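Local coordinates for tumor necrosis factor-inducible protein TSG-6 (PDB 2PF5) that organises extracellular matrix by binding hyaluronan and other matrix components through its Link module and transferring heavy chains from inter-alpha-inhibitor to hyaluronan, at residues Val2-Tyr16 with Asn83-Pro95. Residues are numbered along the deposited sequence; the frame is centred on the assembly and turned at random. Where two conformers were deposited one is given.
Sequences VYHREARSGKYKLTY and NRSERWDAYCYNP
Trp88 turns its six-membered edge into one face of the Tyr12 ring, CE3 lying over the ring centre, an edge-to-face pair with planes at 73°; CE of Lys11 lies over the opposite face, toward its rim. At the far edge of the indole, NE1 of Trp88 donates in the ring plane to OE1 of Glu86 (2.9 Å), a carboxylate that also forms a salt bridge with Arg81, while Tyr12 OH reaches the backbone of Ala49. The Tyr3 ring carries CB of Cys92 on one face, 3.6 Å from CZ of Tyr3, with Asn94 CB at its edge; chi1 of 63° swings this ring across the strand pair to the cysteine, which is disulfide-bonded to Cys23. His4, its CG anti to the backbone N (chi1 166°), points NE2 in its ring plane at OD2 of Asp89 (2.8 Å), meeting the carboxylate from above its plane. The other oxygen, OD1, takes the backbone N of Tyr12 at 2.8 Å. Water 1 bridges OD2 to Glu6 OE2, and a second water lies close to OD1, so the buried carboxylate is gripped from several directions. Between these groups, strands 2-5 and 89-93 run antiparallel, Tyr3 pairing with Cys92 and Arg5 with Ala90 through paired N-H...O bonds; Leu14 and Trp88 form a further, isolated bridge. Terminal strands paired in this way, with the disulfide tying strand 89-93 to helix 16-25, are characteristic of the Link module, the C-type-lectin-like hyaluronan-binding domain.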
loop_
_atom_site.group_PDB
_atom_site.type_symbol
_atom_site.label_atom_id
_atom_site.label_comp_id
_atom_site.label_asym_id
_atom_site.label_seq_id
_atom_site.Cartn_x
_atom_site.Cartn_y
_atom_site.Cartn_z
ATOM N N VAL A 2 9.545 0.418 3.656
ATOM C CA VAL A 2 8.141 0.418 3.264
ATOM C C VAL A 2 7.285 0.160 4.504
ATOM O O VAL A 2 7.678 -0.618 5.390
ATOM C CB VAL A 2 7.909 -0.681 2.193
ATOM C CG1 VAL A 2 6.374 -0.815 1.844
ATOM C CG2 VAL A 2 8.755 -0.377 0.939
ATOM N N TYR A 3 6.121 0.794 4.587
ATOM C CA TYR A 3 5.238 0.544 5.712
ATOM C C TYR A 3 3.778 0.746 5.348
ATOM O O TYR A 3 3.473 1.362 4.330
ATOM C CB TYR A 3 5.622 1.412 6.931
ATOM C CG TYR A 3 5.505 2.909 6.714
ATOM C CD1 TYR A 3 4.304 3.579 6.975
ATOM C CD2 TYR A 3 6.605 3.658 6.262
ATOM C CE1 TYR A 3 4.201 4.952 6.781
ATOM C CE2 TYR A 3 6.518 5.022 6.083
ATOM C CZ TYR A 3 5.312 5.669 6.360
ATOM O OH TYR A 3 5.200 7.035 6.192
ATOM N N HIS A 4 2.901 0.237 6.208
ATOM C CA HIS A 4 1.448 0.269 5.970
ATOM C C HIS A 4 0.834 1.387 6.804
ATOM O O HIS A 4 1.191 1.559 7.988
ATOM C CB HIS A 4 0.863 -1.080 6.354
ATOM C CG HIS A 4 -0.631 -1.108 6.491
ATOM N ND1 HIS A 4 -1.256 -1.138 7.717
ATOM C CD2 HIS A 4 -1.619 -1.177 5.562
ATOM C CE1 HIS A 4 -2.569 -1.184 7.543
ATOM N NE2 HIS A 4 -2.813 -1.218 6.244
ATOM N N ARG A 5 -0.129 2.104 6.227
ATOM C CA ARG A 5 -0.836 3.150 6.976
ATOM C C ARG A 5 -2.344 3.082 6.697
ATOM O O ARG A 5 -2.764 2.859 5.556
ATOM C CB ARG A 5 -0.289 4.551 6.637
ATOM C CG ARG A 5 1.075 4.943 7.249
ATOM C CD ARG A 5 0.988 5.466 8.715
ATOM N NE ARG A 5 2.295 5.791 9.306
ATOM C CZ ARG A 5 3.170 4.924 9.827
ATOM N NH1 ARG A 5 2.943 3.602 9.853
ATOM N NH2 ARG A 5 4.310 5.385 10.309
ATOM N N GLU A 6 -3.135 3.255 7.755
ATOM C CA GLU A 6 -4.599 3.417 7.663
ATOM C C GLU A 6 -4.943 4.894 7.805
ATOM O O GLU A 6 -4.195 5.650 8.467
ATOM C CB GLU A 6 -5.261 2.763 8.865
ATOM C CG GLU A 6 -5.251 1.276 8.887
ATOM C CD GLU A 6 -6.093 0.754 10.018
ATOM O OE1 GLU A 6 -6.411 1.512 10.956
ATOM O OE2 GLU A 6 -6.443 -0.419 9.970
ATOM N N ALA A 7 -6.091 5.306 7.246
ATOM C CA ALA A 7 -6.726 6.555 7.697
ATOM C C ALA A 7 -6.924 6.580 9.225
ATOM O O ALA A 7 -7.135 5.540 9.857
ATOM C CB ALA A 7 -8.084 6.773 7.028
ATOM N N ARG A 8 -6.934 7.785 9.790
ATOM C CA ARG A 8 -7.260 7.994 11.210
ATOM C C ARG A 8 -8.598 7.308 11.536
ATOM O O ARG A 8 -8.759 6.735 12.602
ATOM C CB ARG A 8 -7.354 9.508 11.531
ATOM C CG ARG A 8 -7.464 9.865 13.011
ATOM C CD ARG A 8 -8.237 11.212 13.308
ATOM N NE ARG A 8 -9.566 11.142 12.725
ATOM C CZ ARG A 8 -10.615 10.569 13.296
ATOM N NH1 ARG A 8 -10.558 10.084 14.532
ATOM N NH2 ARG A 8 -11.751 10.514 12.623
ATOM N N SER A 9 -9.548 7.360 10.591
ATOM C CA SER A 9 -10.922 6.873 10.825
ATOM C C SER A 9 -11.033 5.340 10.757
ATOM O O SER A 9 -12.082 4.782 11.075
ATOM C CB SER A 9 -11.896 7.514 9.831
ATOM O OG SER A 9 -11.393 7.324 8.505
ATOM N N GLY A 10 -9.957 4.678 10.346
ATOM C CA GLY A 10 -9.857 3.218 10.400
ATOM C C GLY A 10 -9.508 2.565 9.077
ATOM O O GLY A 10 -9.054 3.229 8.153
ATOM N N LYS A 11 -9.759 1.255 9.000
ATOM C CA LYS A 11 -9.348 0.400 7.894
ATOM C C LYS A 11 -10.158 0.706 6.620
ATOM O O LYS A 11 -11.383 0.902 6.699
ATOM C CB LYS A 11 -9.545 -1.073 8.299
ATOM C CG LYS A 11 -9.074 -2.067 7.224
ATOM C CD LYS A 11 -9.246 -3.523 7.695
ATOM C CE LYS A 11 -8.461 -4.465 6.779
ATOM N NZ LYS A 11 -8.509 -5.855 7.331
ATOM N N TYR A 12 -9.460 0.751 5.493
ATOM C CA TYR A 12 -10.024 0.949 4.141
ATOM C C TYR A 12 -10.862 2.229 4.053
ATOM O O TYR A 12 -12.077 2.195 3.785
ATOM C CB TYR A 12 -10.826 -0.288 3.666
ATOM C CG TYR A 12 -10.031 -1.591 3.517
ATOM C CD1 TYR A 12 -8.624 -1.609 3.475
ATOM C CD2 TYR A 12 -10.694 -2.794 3.372
ATOM C CE1 TYR A 12 -7.924 -2.817 3.341
ATOM C CE2 TYR A 12 -10.015 -3.991 3.229
ATOM C CZ TYR A 12 -8.636 -4.001 3.193
ATOM O OH TYR A 12 -8.009 -5.221 3.046
ATOM N N LYS A 13 -10.215 3.358 4.310
ATOM C CA LYS A 13 -10.893 4.637 4.294
ATOM C C LYS A 13 -10.106 5.712 3.516
ATOM O O LYS A 13 -10.442 6.895 3.581
ATOM C CB LYS A 13 -11.212 5.052 5.743
ATOM C CG LYS A 13 -12.590 4.544 6.197
ATOM C CD LYS A 13 -12.626 4.229 7.658
ATOM C CE LYS A 13 -13.971 3.612 8.053
ATOM N NZ LYS A 13 -15.146 4.524 7.860
ATOM N N LEU A 14 -9.079 5.306 2.761
ATOM C CA LEU A 14 -8.319 6.256 1.945
ATOM C C LEU A 14 -8.580 6.073 0.458
ATOM O O LEU A 14 -8.447 4.973 -0.067
ATOM C CB LEU A 14 -6.790 6.153 2.181
ATOM C CG LEU A 14 -6.315 6.400 3.621
ATOM C CD1 LEU A 14 -4.892 5.823 3.749
ATOM C CD2 LEU A 14 -6.324 7.848 3.949
ATOM N N THR A 15 -8.929 7.169 -0.228
ATOM C CA THR A 15 -8.955 7.165 -1.693
ATOM C C THR A 15 -7.508 7.163 -2.156
ATOM O O THR A 15 -6.586 7.365 -1.335
ATOM C CB THR A 15 -9.658 8.409 -2.272
ATOM O OG1 THR A 15 -8.905 9.569 -1.893
ATOM C CG2 THR A 15 -11.128 8.534 -1.748
ATOM N N TYR A 16 -7.292 6.963 -3.456
ATOM C CA TYR A 16 -5.949 6.993 -4.009
ATOM C C TYR A 16 -5.260 8.324 -3.698
ATOM O O TYR A 16 -4.127 8.350 -3.237
ATOM C CB TYR A 16 -5.961 6.767 -5.528
ATOM C CG TYR A 16 -4.578 6.860 -6.149
ATOM C CD1 TYR A 16 -3.558 5.996 -5.728
ATOM C CD2 TYR A 16 -4.286 7.804 -7.144
ATOM C CE1 TYR A 16 -2.279 6.072 -6.266
ATOM C CE2 TYR A 16 -2.986 7.870 -7.722
ATOM C CZ TYR A 16 -1.996 7.007 -7.253
ATOM O OH TYR A 16 -0.722 7.002 -7.782
ATOM N N ASN A 83 -11.402 2.940 -10.588
ATOM C CA ASN A 83 -12.076 3.895 -9.728
ATOM C C ASN A 83 -11.122 4.313 -8.615
ATOM O O ASN A 83 -10.901 3.543 -7.676
ATOM C CB ASN A 83 -13.346 3.276 -9.151
ATOM C CG ASN A 83 -14.106 4.205 -8.239
ATOM O OD1 ASN A 83 -13.723 5.353 -8.000
ATOM N ND2 ASN A 83 -15.180 3.685 -7.670
ATOM N N ARG A 84 -10.537 5.505 -8.750
ATOM C CA ARG A 84 -9.587 6.023 -7.725
ATOM C C ARG A 84 -10.257 6.566 -6.472
ATOM O O ARG A 84 -9.570 7.008 -5.546
ATOM C CB ARG A 84 -8.604 7.049 -8.320
ATOM C CG ARG A 84 -7.769 6.496 -9.502
ATOM C CD ARG A 84 -6.894 5.318 -9.189
ATOM N NE ARG A 84 -6.270 4.800 -10.417
ATOM C CZ ARG A 84 -5.257 5.375 -11.071
ATOM N NH1 ARG A 84 -4.685 6.498 -10.620
ATOM N NH2 ARG A 84 -4.816 4.828 -12.202
ATOM N N SER A 85 -11.579 6.504 -6.414
ATOM C CA SER A 85 -12.297 6.877 -5.190
ATOM C C SER A 85 -12.620 5.639 -4.346
ATOM O O SER A 85 -13.272 5.735 -3.308
ATOM C CB SER A 85 -13.549 7.729 -5.484
ATOM O OG SER A 85 -14.622 6.954 -5.994
ATOM N N GLU A 86 -12.143 4.466 -4.783
ATOM C CA GLU A 86 -12.249 3.298 -3.912
ATOM C C GLU A 86 -11.467 3.607 -2.635
ATOM O O GLU A 86 -10.471 4.372 -2.680
ATOM C CB GLU A 86 -11.674 2.049 -4.585
ATOM C CG GLU A 86 -12.590 1.471 -5.696
ATOM C CD GLU A 86 -11.977 0.241 -6.357
ATOM O OE1 GLU A 86 -10.855 -0.174 -5.932
ATOM O OE2 GLU A 86 -12.589 -0.300 -7.307
ATOM N N ARG A 87 -11.876 3.023 -1.513
ATOM C CA ARG A 87 -11.208 3.300 -0.215
ATOM C C ARG A 87 -10.452 2.061 0.301
ATOM O O ARG A 87 -11.026 0.993 0.508
ATOM C CB ARG A 87 -12.207 3.826 0.832
ATOM C CG ARG A 87 -12.875 5.136 0.412
ATOM C CD ARG A 87 -14.039 5.427 1.314
ATOM N NE ARG A 87 -13.585 6.323 2.363
ATOM C CZ ARG A 87 -14.255 6.616 3.475
ATOM N NH1 ARG A 87 -13.716 7.472 4.327
ATOM N NH2 ARG A 87 -15.432 6.054 3.752
ATOM N N TRP A 88 -9.145 2.225 0.479
ATOM C CA TRP A 88 -8.266 1.132 0.867
ATOM C C TRP A 88 -7.294 1.707 1.903
ATOM O O TRP A 88 -7.460 2.829 2.366
ATOM C CB TRP A 88 -7.490 0.621 -0.351
ATOM C CG TRP A 88 -8.367 -0.032 -1.464
ATOM C CD1 TRP A 88 -8.662 0.490 -2.701
ATOM C CD2 TRP A 88 -9.036 -1.299 -1.394
ATOM N NE1 TRP A 88 -9.445 -0.398 -3.426
ATOM C CE2 TRP A 88 -9.696 -1.498 -2.645
ATOM C CE3 TRP A 88 -9.129 -2.297 -0.412
ATOM C CZ2 TRP A 88 -10.426 -2.662 -2.929
ATOM C CZ3 TRP A 88 -9.874 -3.447 -0.683
ATOM C CH2 TRP A 88 -10.507 -3.626 -1.943
ATOM N N ASP A 89 -6.241 0.961 2.232
ATOM C CA ASP A 89 -5.202 1.542 3.057
ATOM C C ASP A 89 -4.123 2.134 2.137
ATOM O O ASP A 89 -4.376 2.396 0.948
ATOM C CB ASP A 89 -4.671 0.475 4.039
ATOM C CG ASP A 89 -5.676 0.129 5.128
ATOM O OD1 ASP A 89 -6.628 0.915 5.406
ATOM O OD2 ASP A 89 -5.506 -0.949 5.735
ATOM N N ALA A 90 -2.910 2.323 2.661
ATOM C CA ALA A 90 -1.811 2.882 1.884
ATOM C C ALA A 90 -0.521 2.123 2.212
ATOM O O ALA A 90 -0.298 1.753 3.357
ATOM C CB ALA A 90 -1.631 4.365 2.205
ATOM N N TYR A 91 0.304 1.908 1.192
ATOM C CA TYR A 91 1.685 1.429 1.360
ATOM C C TYR A 91 2.618 2.560 0.986
ATOM O O TYR A 91 2.621 3.021 -0.162
ATOM C CB TYR A 91 1.962 0.141 0.541
ATOM C CG TYR A 91 1.321 -1.011 1.230
ATOM C CD1 TYR A 91 0.086 -1.491 0.791
ATOM C CD2 TYR A 91 1.894 -1.571 2.399
ATOM C CE1 TYR A 91 -0.556 -2.543 1.459
ATOM C CE2 TYR A 91 1.256 -2.608 3.084
ATOM C CZ TYR A 91 0.022 -3.089 2.594
ATOM O OH TYR A 91 -0.643 -4.102 3.245
ATOM N N CYS A 92 3.362 3.043 1.985
ATOM C CA CYS A 92 4.273 4.157 1.827
ATOM C C CYS A 92 5.739 3.695 1.737
ATOM O O CYS A 92 6.142 2.701 2.353
ATOM C CB CYS A 92 4.188 5.088 3.026
ATOM S SG CYS A 92 2.584 5.851 3.351
ATOM N N TYR A 93 6.525 4.487 1.022
ATOM C CA TYR A 93 7.985 4.347 0.990
ATOM C C TYR A 93 8.653 5.626 1.516
ATOM O O TYR A 93 8.442 6.725 0.978
ATOM C CB TYR A 93 8.464 4.026 -0.421
ATOM C CG TYR A 93 9.983 3.897 -0.465
ATOM C CD1 TYR A 93 10.632 2.909 0.293
ATOM C CD2 TYR A 93 10.758 4.742 -1.237
ATOM C CE1 TYR A 93 12.033 2.789 0.290
ATOM C CE2 TYR A 93 12.197 4.622 -1.265
ATOM C CZ TYR A 93 12.791 3.617 -0.502
ATOM O OH TYR A 93 14.161 3.469 -0.476
ATOM N N ASN A 94 9.431 5.486 2.590
ATOM C CA ASN A 94 10.212 6.602 3.135
ATOM C C ASN A 94 11.577 6.038 3.545
ATOM O O ASN A 94 11.685 5.514 4.644
ATOM C CB ASN A 94 9.512 7.182 4.363
ATOM C CG ASN A 94 10.045 8.531 4.773
ATOM O OD1 ASN A 94 11.254 8.791 4.733
ATOM N ND2 ASN A 94 9.153 9.388 5.224
ATOM N N PRO A 95 12.606 6.150 2.688
ATOM C CA PRO A 95 13.928 5.527 3.009
ATOM C C PRO A 95 14.746 6.231 4.102
ATOM O O PRO A 95 14.470 7.386 4.430
ATOM C CB PRO A 95 14.675 5.616 1.681
ATOM C CG PRO A 95 14.144 6.872 1.055
ATOM C CD PRO A 95 12.644 6.849 1.389
HETATM O O HOH W 1 -5.760 -2.043 8.172
HETATM O O HOH W 2 -7.560 3.264 5.824
HETATM O O HOH W 3 -12.201 8.970 1.768
#